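Local coordinates for protein alcohol dehydrogenase IV (Corynebacterium glutamicum, PDB 3IV7) that probably reduces maleylacetate with a nicotinamide cofactor, as a member of the metal-binding, iron-containing alcohol dehydrogenase family, at residues S37-I43 / I89-V95; L206-V210 / L298-V302. One frame throughout, in Å; residues are numbered along the deposited sequence.

Interaction 1 of 2, residues S37-I43 / I89-V95; sequences SAKVMVI and IDLLVCV
The carboxylate of Asp-90 is gripped by two successive amides of the loop that leads into strand 40-43. Ala-38 N gives its hydrogen to Asp-90 OD2 at 2.7 Å, nearly straight and on the syn lone pair, while Lys-39 N reaches Asp-90 OD1 at 2.8 Å from above the carboxylate plane. With chi1 at 68°, CG of Asp-90 sits between its own N and carbonyl carbon, and this turns both oxygens toward the amides of Ala-38 and Lys-39; Asp-90 N in turn bonds to Lys-39 O. A water bridges Ser-37 OG and Asp-90 O. From here the strands run parallel: Met-41 N donates to Leu-91 O at 2.9 Å, Met-41 O receives Val-93 N, and Ile-43 repeats the pattern with Val-93 O and Val-95 N. On one face Val-40 CG1 packs on Val-93 CG2 at 3.5 Å, and Val-93 also packs on Leu-28 of helix 24-35. On the other, the selenomethionine Met-41 crosses Ile-89 at about a right angle, its CB 3.6 Å from Ile-89 CG2. In this Rossmann-like half the two strands share four backbone bonds, while Val-40 and Val-42 turn to strand 63-65 and the residue before it; Asp-90 ties down the loop, its charge probably steadied by the two N-H groups.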
loop_
_atom_site.group_PDB
_atom_site.type_symbol
_atom_site.label_atom_id
_atom_site.label_comp_id
_atom_site.label_asym_id
_atom_site.label_seq_id
_atom_site.Cartn_x
_atom_site.Cartn_y
_atom_site.Cartn_z
ATOM N N SER A 37 14.419 22.914 -2.831
ATOM C CA SER A 37 13.904 23.802 -1.778
ATOM C C SER A 37 14.943 24.788 -1.340
ATOM O O SER A 37 16.062 24.402 -1.021
ATOM C CB SER A 37 13.470 22.971 -0.567
ATOM O OG SER A 37 12.620 21.935 -0.965
ATOM N N ALA A 38 14.567 26.066 -1.305
ATOM C CA ALA A 38 15.501 27.146 -0.960
ATOM C C ALA A 38 15.243 27.808 0.396
ATOM O O ALA A 38 16.061 28.619 0.851
ATOM C CB ALA A 38 15.491 28.235 -2.080
ATOM N N LYS A 39 14.105 27.501 1.034
ATOM C CA LYS A 39 13.747 28.157 2.296
ATOM C C LYS A 39 12.999 27.217 3.204
ATOM O O LYS A 39 11.781 27.298 3.336
ATOM C CB LYS A 39 12.927 29.421 2.039
ATOM C CG LYS A 39 13.698 30.523 1.321
ATOM C CD LYS A 39 13.224 31.903 1.718
ATOM C CE LYS A 39 13.814 32.337 3.061
ATOM N NZ LYS A 39 13.504 33.765 3.359
ATOM N N VAL A 40 13.774 26.369 3.875
ATOM C CA VAL A 40 13.297 25.328 4.702
ATOM C C VAL A 40 12.965 25.817 6.111
ATOM O O VAL A 40 13.734 26.563 6.736
ATOM C CB VAL A 40 14.371 24.215 4.832
ATOM C CG1 VAL A 40 13.869 23.075 5.736
ATOM C CG2 VAL A 40 14.791 23.681 3.440
HETATM N N MSE A 41 11.826 25.369 6.613
HETATM C CA MSE A 41 11.421 25.633 7.980
HETATM C C MSE A 41 11.417 24.323 8.745
HETATM O O MSE A 41 10.716 23.380 8.368
HETATM C CB MSE A 41 10.039 26.259 8.002
HETATM C CG MSE A 41 9.439 26.554 9.422
HETATM SE SE MSE A 41 7.727 27.471 9.191
HETATM C CE MSE A 41 7.138 27.695 11.026
ATOM N N VAL A 42 12.222 24.252 9.806
ATOM C CA VAL A 42 12.258 23.068 10.669
ATOM C C VAL A 42 11.414 23.331 11.926
ATOM O O VAL A 42 11.561 24.366 12.607
ATOM C CB VAL A 42 13.697 22.683 11.068
ATOM C CG1 VAL A 42 13.688 21.578 12.091
ATOM C CG2 VAL A 42 14.499 22.237 9.830
ATOM N N ILE A 43 10.523 22.403 12.211
ATOM C CA ILE A 43 9.598 22.527 13.317
ATOM C C ILE A 43 9.924 21.434 14.303
ATOM O O ILE A 43 9.912 20.252 13.951
ATOM C CB ILE A 43 8.118 22.369 12.831
ATOM C CG1 ILE A 43 7.765 23.468 11.855
ATOM C CG2 ILE A 43 7.144 22.356 14.032
ATOM C CD1 ILE A 43 6.656 23.123 10.921
ATOM N N ILE A 89 8.717 30.559 3.202
ATOM C CA ILE A 89 9.087 29.184 3.356
ATOM C C ILE A 89 8.573 28.340 2.183
ATOM O O ILE A 89 7.478 28.554 1.692
ATOM C CB ILE A 89 8.508 28.650 4.673
ATOM C CG1 ILE A 89 9.188 29.348 5.852
ATOM C CG2 ILE A 89 8.684 27.161 4.763
ATOM C CD1 ILE A 89 10.734 29.203 5.864
ATOM N N ASP A 90 9.380 27.392 1.722
ATOM C CA ASP A 90 8.969 26.541 0.638
ATOM C C ASP A 90 8.991 25.045 0.977
ATOM O O ASP A 90 8.609 24.215 0.153
ATOM C CB ASP A 90 9.747 26.846 -0.667
ATOM C CG ASP A 90 11.226 26.472 -0.596
ATOM O OD1 ASP A 90 11.712 26.068 0.478
ATOM O OD2 ASP A 90 11.919 26.613 -1.646
ATOM N N LEU A 91 9.414 24.714 2.186
ATOM C CA LEU A 91 9.354 23.338 2.666
ATOM C C LEU A 91 9.218 23.345 4.171
ATOM O O LEU A 91 9.878 24.137 4.859
ATOM C CB LEU A 91 10.614 22.569 2.257
ATOM C CG LEU A 91 10.664 21.055 2.564
ATOM C CD1 LEU A 91 9.619 20.319 1.773
ATOM C CD2 LEU A 91 12.061 20.498 2.265
ATOM N N LEU A 92 8.315 22.497 4.676
ATOM C CA LEU A 92 8.169 22.238 6.110
ATOM C C LEU A 92 8.876 20.936 6.459
ATOM O O LEU A 92 8.687 19.918 5.776
ATOM C CB LEU A 92 6.678 22.090 6.479
ATOM C CG LEU A 92 5.767 23.274 6.166
ATOM C CD1 LEU A 92 4.311 22.943 6.480
ATOM C CD2 LEU A 92 6.227 24.466 6.921
ATOM N N VAL A 93 9.706 20.961 7.500
ATOM C CA VAL A 93 10.330 19.742 7.996
ATOM C C VAL A 93 10.010 19.631 9.485
ATOM O O VAL A 93 10.266 20.546 10.232
ATOM C CB VAL A 93 11.909 19.713 7.800
ATOM C CG1 VAL A 93 12.451 18.388 8.294
ATOM C CG2 VAL A 93 12.319 19.957 6.307
ATOM N N CYS A 94 9.394 18.525 9.908
ATOM C CA CYS A 94 9.067 18.388 11.312
ATOM C C CYS A 94 9.779 17.233 11.930
ATOM O O CYS A 94 9.838 16.154 11.359
ATOM C CB CYS A 94 7.544 18.300 11.527
ATOM S SG CYS A 94 6.654 17.090 10.470
ATOM N N VAL A 95 10.369 17.471 13.097
ATOM C CA VAL A 95 11.121 16.446 13.795
ATOM C C VAL A 95 10.536 16.263 15.195
ATOM O O VAL A 95 10.646 17.152 16.048
ATOM C CB VAL A 95 12.565 16.850 13.918
ATOM C CG1 VAL A 95 13.373 15.694 14.574
ATOM C CG2 VAL A 95 13.126 17.262 12.525
HETATM O O HOH W 1 10.159 23.047 -1.450
#

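Interaction 2 of 2, residues L206-V210 / L298-V302; sequences LPKIV and LRLSV
In the all-helical C-terminal part of the enzyme, helix 189-211 meets the end of helix 291-301 through a small apolar patch, with Leu-206, Pro-207 and Val-210 on one side and Leu-298, Ser-301 and Val-302 on the other. The pyrrolidine ring of Pro-207 lies against Leu-298, the two side chains crossing at about a right angle, with Pro-207 CG 3.7 Å from Leu-298 CD1. That methyl arrives because CG of Leu-298 stands opposite its backbone N (chi1 172°), which carries the branch across to the ring. Ser-301 OG touches the same ring carbon, Pro-207 CG, at 3.8 Å, but spends its hydrogen within its own helix, on Leu-298 O at 2.8 Å. Val-302, already out of helical geometry, lays CG1 over the peptide joining Leu-206 to Pro-207, 3.8 Å from Pro-207 N. One turn on, Val-210 CG2 rests 3.8 Å from Val-302 CB. Val-168 of helix 164-181 touches both of these valines, and Leu-175 of that helix touches Leu-298, so a third helix lines the patch. No hydrogen bond spans the two segments; dispersion and burial of carbon hold them, as is usual between neighbouring helices of an all-alpha bundle such as this C-terminal domain.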
loop_
_atom_site.group_PDB
_atom_site.type_symbol
_atom_site.label_atom_id
_atom_site.label_comp_id
_atom_site.label_asym_id
_atom_site.label_seq_id
_atom_site.Cartn_x
_atom_site.Cartn_y
_atom_site.Cartn_z
ATOM N N LEU A 206 8.063 -4.295 20.018
ATOM C CA LEU A 206 7.889 -3.709 21.323
ATOM C C LEU A 206 8.554 -4.510 22.445
ATOM O O LEU A 206 9.213 -3.926 23.289
ATOM C CB LEU A 206 6.390 -3.419 21.621
ATOM C CG LEU A 206 5.707 -2.444 20.616
ATOM C CD1 LEU A 206 4.229 -2.258 20.930
ATOM C CD2 LEU A 206 6.415 -1.076 20.540
ATOM N N PRO A 207 8.439 -5.856 22.425
ATOM C CA PRO A 207 9.104 -6.572 23.501
ATOM C C PRO A 207 10.643 -6.473 23.428
ATOM O O PRO A 207 11.310 -6.612 24.455
ATOM C CB PRO A 207 8.671 -8.034 23.285
ATOM C CG PRO A 207 7.402 -7.944 22.469
ATOM C CD PRO A 207 7.517 -6.719 21.657
ATOM N N LYS A 208 11.190 -6.337 22.206
ATOM C CA LYS A 208 12.626 -6.236 22.021
ATOM C C LYS A 208 13.141 -4.875 22.571
ATOM O O LYS A 208 14.241 -4.793 23.078
ATOM C CB LYS A 208 12.984 -6.392 20.552
ATOM C CG LYS A 208 12.767 -7.800 19.992
ATOM C CD LYS A 208 13.106 -7.842 18.512
ATOM C CE LYS A 208 12.495 -9.068 17.820
ATOM N NZ LYS A 208 12.743 -9.023 16.414
ATOM N N ILE A 209 12.301 -3.844 22.486
ATOM C CA ILE A 209 12.608 -2.515 23.035
ATOM C C ILE A 209 12.603 -2.543 24.572
ATOM O O ILE A 209 13.451 -1.904 25.216
ATOM C CB ILE A 209 11.610 -1.438 22.517
ATOM C CG1 ILE A 209 11.828 -1.209 21.011
ATOM C CG2 ILE A 209 11.757 -0.099 23.325
ATOM C CD1 ILE A 209 10.715 -0.580 20.313
ATOM N N VAL A 210 11.684 -3.310 25.157
ATOM C CA VAL A 210 11.623 -3.445 26.643
ATOM C C VAL A 210 12.816 -4.250 27.134
ATOM O O VAL A 210 13.441 -3.897 28.109
ATOM C CB VAL A 210 10.310 -4.122 27.099
ATOM C CG1 VAL A 210 10.367 -4.445 28.595
ATOM C CG2 VAL A 210 9.079 -3.214 26.739
ATOM N N LEU A 298 1.283 -9.780 24.662
ATOM C CA LEU A 298 2.107 -8.638 24.356
ATOM C C LEU A 298 2.092 -7.676 25.519
ATOM O O LEU A 298 3.168 -7.241 26.008
ATOM C CB LEU A 298 1.640 -7.942 23.093
ATOM C CG LEU A 298 2.325 -6.616 22.775
ATOM C CD1 LEU A 298 3.844 -6.790 22.578
ATOM C CD2 LEU A 298 1.674 -6.037 21.531
ATOM N N ARG A 299 0.894 -7.356 25.997
ATOM C CA ARG A 299 0.746 -6.395 27.096
ATOM C C ARG A 299 1.500 -6.810 28.343
ATOM O O ARG A 299 2.204 -5.992 28.959
ATOM C CB ARG A 299 -0.723 -6.161 27.415
ATOM C CG ARG A 299 -1.460 -5.391 26.300
ATOM C CD ARG A 299 -2.888 -5.189 26.621
ATOM N NE ARG A 299 -3.041 -4.292 27.750
ATOM C CZ ARG A 299 -3.764 -4.537 28.839
ATOM N NH1 ARG A 299 -4.455 -5.672 28.984
ATOM N NH2 ARG A 299 -3.818 -3.622 29.792
ATOM N N LEU A 300 1.387 -8.074 28.720
ATOM C CA LEU A 300 2.149 -8.565 29.859
ATOM C C LEU A 300 3.660 -8.446 29.586
ATOM O O LEU A 300 4.407 -7.992 30.423
ATOM C CB LEU A 300 1.787 -10.018 30.152
ATOM C CG LEU A 300 2.347 -10.554 31.462
ATOM C CD1 LEU A 300 1.928 -9.644 32.585
ATOM C CD2 LEU A 300 1.858 -11.990 31.721
ATOM N N SER A 301 4.096 -8.785 28.373
ATOM C CA SER A 301 5.531 -8.762 28.078
ATOM C C SER A 301 6.123 -7.349 28.028
ATOM O O SER A 301 7.319 -7.188 28.173
ATOM C CB SER A 301 5.847 -9.526 26.795
ATOM O OG SER A 301 5.555 -8.742 25.654
ATOM N N VAL A 302 5.297 -6.324 27.844
ATOM C CA VAL A 302 5.827 -4.958 27.778
ATOM C C VAL A 302 5.394 -4.090 28.958
ATOM O O VAL A 302 5.556 -2.873 28.924
ATOM C CB VAL A 302 5.460 -4.269 26.448
ATOM C CG1 VAL A 302 6.068 -5.062 25.250
ATOM C CG2 VAL A 302 3.894 -4.109 26.299
#

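Following the chain from its N terminus, interaction 1 closes first: strand 40-43 is joined to strand 91-96 after an excursion through helix 49-55, strand 63-65 and helix 74-86, and strand 63-65 returns to the other edge of 40-43. The chain then completes the parallel sheet and enters the helical region, where interaction 2 closes a longer, wholly separate loop of 87 residues, mostly helix, between 206-210 and 298-302. The loops neither nest nor cross. Their centres lie 36 Å apart, with nearest atoms about 17 Å apart, and they do not touch: 37-43/89-95 belongs to the N-terminal sheet, 206-210/298-302 to the C-terminal helices.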